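Local atomic coordinates of alpha-/beta-galactoside alpha-2,3-sialyltransferase (Photobacterium phosphoreum, PDB entry 2ZWI), a protein that probably transfers sialic acid from a CMP-activated donor onto galactosides through an alpha-2,3 linkage, using a GT-B glycosyltransferase fold that binds CMP. Residues A[309-322]-A[328-340]. Residues are numbered along the deposited sequence; the frame is centred on the assembly and turned at random.
Sequences IMTDALPDAVGGMG and SLPNTVENKFIFY
Val318 and Leu329 meet tip to tip, CG1 of the valine a tight 3.4 Å from CD2 of the leucine, while Val333 CG2 closes on Val318 CB. Next to them the Pro330 ring is gripped by Leu314 CD2, 3.7 Å from its CG, and by Ile309 CG2, 3.9 Å from its CD. Farther along, Gly319 CA lies over the Phe337 face, 4.2 Å from the ring centroid, a CH-pi contact; Phe337 CG sits between backbone N and carbonyl carbon (chi1 55°), turning the ring back against the backbone, CE1 3.4 Å from Gly320 N. Strands 317-321 and 334-340 run parallel, 9° apart, with a beta bulge at Lys336-Phe337. Val318 N bonds Glu334 O (2.8 Å) before it; Lys336 N to Val318 O (2.8 Å, 175°) and Gly320 N to Phe337 O form at it; Phe339 N to Gly320 O and Gly322 N to Phe339 O follow. At the outer edge Lys336 NZ bridges to Glu334 OE1 (2.8 Å), arching over Ala317. Helix 325-328 joins these strands in a beta-alpha-beta crossover of one GT-B domain; strand 236-240, ending at the CMP pocket, flanks 317-321, helix 249-259 covers Met321, Phe337 and Phe339, and helix 350-357 packs on Ile338 and Tyr340.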
loop_
_atom_site.group_PDB
_atom_site.type_symbol
_atom_site.label_atom_id
_atom_site.label_comp_id
_atom_site.label_asym_id
_atom_site.label_seq_id
_atom_site.Cartn_x
_atom_site.Cartn_y
_atom_site.Cartn_z
ATOM N N ILE A 309 -2.774 -11.342 -2.253
ATOM C CA ILE A 309 -1.353 -11.513 -2.521
ATOM C C ILE A 309 -0.678 -12.236 -1.349
ATOM O O ILE A 309 0.040 -13.220 -1.548
ATOM C CB ILE A 309 -0.638 -10.167 -2.819
ATOM C CG1 ILE A 309 -1.232 -9.509 -4.074
ATOM C CG2 ILE A 309 0.858 -10.405 -3.005
ATOM C CD1 ILE A 309 -0.921 -8.017 -4.212
ATOM N N MET A 310 -0.903 -11.735 -0.138
ATOM C CA MET A 310 -0.190 -12.241 1.041
ATOM C C MET A 310 -0.530 -13.710 1.322
ATOM O O MET A 310 0.342 -14.479 1.755
ATOM C CB MET A 310 -0.454 -11.358 2.274
ATOM C CG MET A 310 0.544 -11.573 3.416
ATOM S SD MET A 310 2.250 -11.247 2.932
ATOM C CE MET A 310 2.363 -9.480 3.187
ATOM N N THR A 311 -1.779 -14.093 1.035
ATOM C CA THR A 311 -2.260 -15.455 1.271
ATOM C C THR A 311 -1.988 -16.411 0.099
ATOM O O THR A 311 -2.438 -17.559 0.110
ATOM C CB THR A 311 -3.768 -15.488 1.689
ATOM O OG1 THR A 311 -4.600 -14.942 0.656
ATOM C CG2 THR A 311 -3.991 -14.718 2.976
ATOM N N ASP A 312 -1.236 -15.925 -0.895
ATOM C CA ASP A 312 -0.906 -16.659 -2.116
ATOM C C ASP A 312 -2.159 -17.174 -2.852
ATOM O O ASP A 312 -2.216 -18.331 -3.266
ATOM C CB ASP A 312 0.093 -17.797 -1.808
ATOM C CG ASP A 312 0.749 -18.372 -3.054
ATOM O OD1 ASP A 312 1.171 -19.543 -2.989
ATOM O OD2 ASP A 312 0.841 -17.679 -4.098
ATOM N N ALA A 313 -3.160 -16.308 -3.002
ATOM C CA ALA A 313 -4.374 -16.660 -3.729
ATOM C C ALA A 313 -4.451 -15.820 -4.997
ATOM O O ALA A 313 -5.358 -15.015 -5.170
ATOM C CB ALA A 313 -5.592 -16.456 -2.860
ATOM N N LEU A 314 -3.479 -16.025 -5.880
ATOM C CA LEU A 314 -3.315 -15.190 -7.074
ATOM C C LEU A 314 -3.796 -15.927 -8.316
ATOM O O LEU A 314 -3.668 -17.149 -8.379
ATOM C CB LEU A 314 -1.845 -14.787 -7.242
ATOM C CG LEU A 314 -1.333 -13.424 -6.745
ATOM C CD1 LEU A 314 -2.362 -12.598 -5.957
ATOM C CD2 LEU A 314 -0.068 -13.644 -5.949
ATOM N N PRO A 315 -4.323 -15.181 -9.311
ATOM C CA PRO A 315 -4.801 -15.775 -10.547
ATOM C C PRO A 315 -3.641 -15.925 -11.522
ATOM O O PRO A 315 -2.499 -15.570 -11.194
ATOM C CB PRO A 315 -5.774 -14.719 -11.066
ATOM C CG PRO A 315 -5.120 -13.429 -10.673
ATOM C CD PRO A 315 -4.489 -13.711 -9.325
ATOM N N ASP A 316 -3.936 -16.429 -12.713
ATOM C CA ASP A 316 -2.926 -16.582 -13.732
ATOM C C ASP A 316 -2.630 -15.255 -14.405
ATOM O O ASP A 316 -1.498 -15.000 -14.836
ATOM C CB ASP A 316 -3.369 -17.629 -14.750
ATOM C CG ASP A 316 -3.440 -19.009 -14.143
ATOM O OD1 ASP A 316 -2.362 -19.572 -13.856
ATOM O OD2 ASP A 316 -4.564 -19.516 -13.923
ATOM N N ALA A 317 -3.651 -14.405 -14.472
ATOM C CA ALA A 317 -3.554 -13.168 -15.204
ATOM C C ALA A 317 -4.482 -12.131 -14.630
ATOM O O ALA A 317 -5.449 -12.444 -13.919
ATOM C CB ALA A 317 -3.855 -13.386 -16.700
ATOM N N VAL A 318 -4.188 -10.885 -14.980
ATOM C CA VAL A 318 -4.873 -9.750 -14.420
ATOM C C VAL A 318 -5.013 -8.706 -15.521
ATOM O O VAL A 318 -4.279 -8.738 -16.514
ATOM C CB VAL A 318 -4.064 -9.246 -13.187
ATOM C CG1 VAL A 318 -3.150 -8.060 -13.530
ATOM C CG2 VAL A 318 -4.969 -8.961 -12.027
ATOM N N GLY A 319 -5.994 -7.825 -15.371
ATOM C CA GLY A 319 -6.175 -6.680 -16.262
ATOM C C GLY A 319 -7.250 -5.787 -15.672
ATOM O O GLY A 319 -7.989 -6.205 -14.781
ATOM N N GLY A 320 -7.330 -4.547 -16.134
ATOM C CA GLY A 320 -8.395 -3.686 -15.663
ATOM C C GLY A 320 -8.013 -2.238 -15.653
ATOM O O GLY A 320 -7.430 -1.738 -16.604
ATOM N N MET A 321 -8.336 -1.579 -14.552
ATOM C CA MET A 321 -8.297 -0.131 -14.466
ATOM C C MET A 321 -7.102 0.311 -13.646
ATOM O O MET A 321 -6.700 -0.390 -12.721
ATOM C CB MET A 321 -9.601 0.368 -13.818
ATOM C CG MET A 321 -10.883 -0.399 -14.273
ATOM S SD MET A 321 -11.162 -0.217 -16.052
ATOM C CE MET A 321 -11.009 1.580 -16.211
ATOM N N GLY A 322 -6.532 1.466 -13.995
ATOM C CA GLY A 322 -5.407 2.043 -13.252
ATOM C C GLY A 322 -5.693 2.026 -11.763
ATOM O O GLY A 322 -6.745 2.504 -11.338
ATOM N N SER A 328 1.602 -3.714 -6.147
ATOM C CA SER A 328 1.988 -4.779 -5.213
ATOM C C SER A 328 1.852 -6.177 -5.817
ATOM O O SER A 328 2.285 -7.170 -5.218
ATOM C CB SER A 328 1.192 -4.681 -3.911
ATOM O OG SER A 328 -0.192 -4.808 -4.153
ATOM N N LEU A 329 1.251 -6.250 -7.000
ATOM C CA LEU A 329 1.043 -7.516 -7.679
ATOM C C LEU A 329 2.388 -8.134 -8.056
ATOM O O LEU A 329 3.230 -7.456 -8.641
ATOM C CB LEU A 329 0.195 -7.294 -8.932
ATOM C CG LEU A 329 -0.414 -8.503 -9.627
ATOM C CD1 LEU A 329 -1.435 -9.171 -8.733
ATOM C CD2 LEU A 329 -1.044 -8.067 -10.920
ATOM N N PRO A 330 2.608 -9.413 -7.694
ATOM C CA PRO A 330 3.848 -10.075 -8.125
ATOM C C PRO A 330 3.973 -10.115 -9.649
ATOM O O PRO A 330 2.965 -10.282 -10.347
ATOM C CB PRO A 330 3.703 -11.484 -7.550
ATOM C CG PRO A 330 2.763 -11.300 -6.354
ATOM C CD PRO A 330 1.779 -10.289 -6.843
ATOM N N ASN A 331 5.193 -9.943 -10.161
ATOM C CA ASN A 331 5.419 -9.847 -11.614
ATOM C C ASN A 331 5.301 -11.173 -12.380
ATOM O O ASN A 331 5.406 -11.192 -13.604
ATOM C CB ASN A 331 6.752 -9.129 -11.931
ATOM C CG ASN A 331 7.980 -9.865 -11.392
ATOM O OD1 ASN A 331 9.040 -9.261 -11.196
ATOM N ND2 ASN A 331 7.848 -11.159 -11.156
ATOM N N THR A 332 5.074 -12.268 -11.645
ATOM C CA THR A 332 4.783 -13.591 -12.222
ATOM C C THR A 332 3.354 -13.665 -12.762
ATOM O O THR A 332 3.046 -14.514 -13.599
ATOM C CB THR A 332 4.902 -14.709 -11.156
ATOM O OG1 THR A 332 4.184 -14.300 -9.995
ATOM C CG2 THR A 332 6.356 -14.957 -10.771
ATOM N N VAL A 333 2.461 -12.817 -12.258
ATOM C CA VAL A 333 1.110 -12.758 -12.830
ATOM C C VAL A 333 1.089 -11.863 -14.075
ATOM O O VAL A 333 1.551 -10.727 -14.044
ATOM C CB VAL A 333 -0.040 -12.501 -11.762
ATOM C CG1 VAL A 333 0.508 -12.016 -10.431
ATOM C CG2 VAL A 333 -1.179 -11.622 -12.292
ATOM N N GLU A 334 0.602 -12.407 -15.177
ATOM C CA GLU A 334 0.547 -11.677 -16.442
ATOM C C GLU A 334 -0.435 -10.505 -16.392
ATOM O O GLU A 334 -1.590 -10.676 -16.021
ATOM C CB GLU A 334 0.169 -12.624 -17.576
ATOM C CG GLU A 334 0.051 -11.928 -18.947
ATOM C CD GLU A 334 -0.668 -12.770 -19.996
ATOM O OE1 GLU A 334 -1.244 -13.828 -19.653
ATOM O OE2 GLU A 334 -0.667 -12.361 -21.177
ATOM N N ASN A 335 0.029 -9.317 -16.777
ATOM C CA ASN A 335 -0.845 -8.155 -16.920
ATOM C C ASN A 335 -1.273 -8.009 -18.385
ATOM O O ASN A 335 -0.447 -7.690 -19.232
ATOM C CB ASN A 335 -0.115 -6.895 -16.448
ATOM C CG ASN A 335 -1.027 -5.675 -16.332
ATOM O OD1 ASN A 335 -0.551 -4.567 -16.101
ATOM N ND2 ASN A 335 -2.325 -5.869 -16.498
ATOM N N LYS A 336 -2.547 -8.248 -18.683
ATOM C CA LYS A 336 -3.009 -8.224 -20.068
ATOM C C LYS A 336 -3.287 -6.828 -20.639
ATOM O O LYS A 336 -3.089 -6.600 -21.832
ATOM C CB LYS A 336 -4.222 -9.148 -20.272
ATOM C CG LYS A 336 -3.893 -10.632 -20.136
ATOM C CD LYS A 336 -5.010 -11.488 -20.688
ATOM C CE LYS A 336 -4.739 -12.964 -20.499
ATOM N NZ LYS A 336 -3.558 -13.421 -21.249
ATOM N N PHE A 337 -3.746 -5.907 -19.790
ATOM C CA PHE A 337 -4.088 -4.537 -20.197
ATOM C C PHE A 337 -4.399 -3.695 -18.960
ATOM O O PHE A 337 -4.857 -4.232 -17.953
ATOM C CB PHE A 337 -5.296 -4.518 -21.158
ATOM C CG PHE A 337 -6.531 -5.210 -20.619
ATOM C CD1 PHE A 337 -7.430 -4.529 -19.799
ATOM C CD2 PHE A 337 -6.786 -6.545 -20.924
ATOM C CE1 PHE A 337 -8.562 -5.163 -19.294
ATOM C CE2 PHE A 337 -7.916 -7.188 -20.422
ATOM C CZ PHE A 337 -8.805 -6.490 -19.605
ATOM N N ILE A 338 -4.122 -2.391 -19.023
ATOM C CA ILE A 338 -4.636 -1.451 -18.020
ATOM C C ILE A 338 -5.290 -0.258 -18.713
ATOM O O ILE A 338 -4.697 0.347 -19.611
ATOM C CB ILE A 338 -3.547 -0.933 -17.033
ATOM C CG1 ILE A 338 -2.755 -2.086 -16.399
ATOM C CG2 ILE A 338 -4.186 -0.098 -15.929
ATOM C CD1 ILE A 338 -1.664 -1.603 -15.411
ATOM N N PHE A 339 -6.517 0.061 -18.308
ATOM C CA PHE A 339 -7.209 1.246 -18.805
ATOM C C PHE A 339 -7.108 2.381 -17.814
ATOM O O PHE A 339 -7.281 2.195 -16.607
ATOM C CB PHE A 339 -8.680 0.973 -19.122
ATOM C CG PHE A 339 -8.896 0.332 -20.464
ATOM C CD1 PHE A 339 -9.410 1.071 -21.530
ATOM C CD2 PHE A 339 -8.561 -1.005 -20.670
ATOM C CE1 PHE A 339 -9.598 0.482 -22.782
ATOM C CE2 PHE A 339 -8.735 -1.595 -21.915
ATOM C CZ PHE A 339 -9.261 -0.857 -22.971
ATOM N N TYR A 340 -6.844 3.559 -18.353
ATOM C CA TYR A 340 -6.711 4.766 -17.561
ATOM C C TYR A 340 -7.713 5.825 -18.024
ATOM O O TYR A 340 -7.992 5.951 -19.217
ATOM C CB TYR A 340 -5.298 5.324 -17.710
ATOM C CG TYR A 340 -4.183 4.389 -17.287
ATOM C CD1 TYR A 340 -3.626 3.478 -18.189
ATOM C CD2 TYR A 340 -3.681 4.420 -15.979
ATOM C CE1 TYR A 340 -2.582 2.626 -17.801
ATOM C CE2 TYR A 340 -2.646 3.575 -15.584
ATOM C CZ TYR A 340 -2.099 2.686 -16.500
ATOM O OH TYR A 340 -1.068 1.856 -16.115
#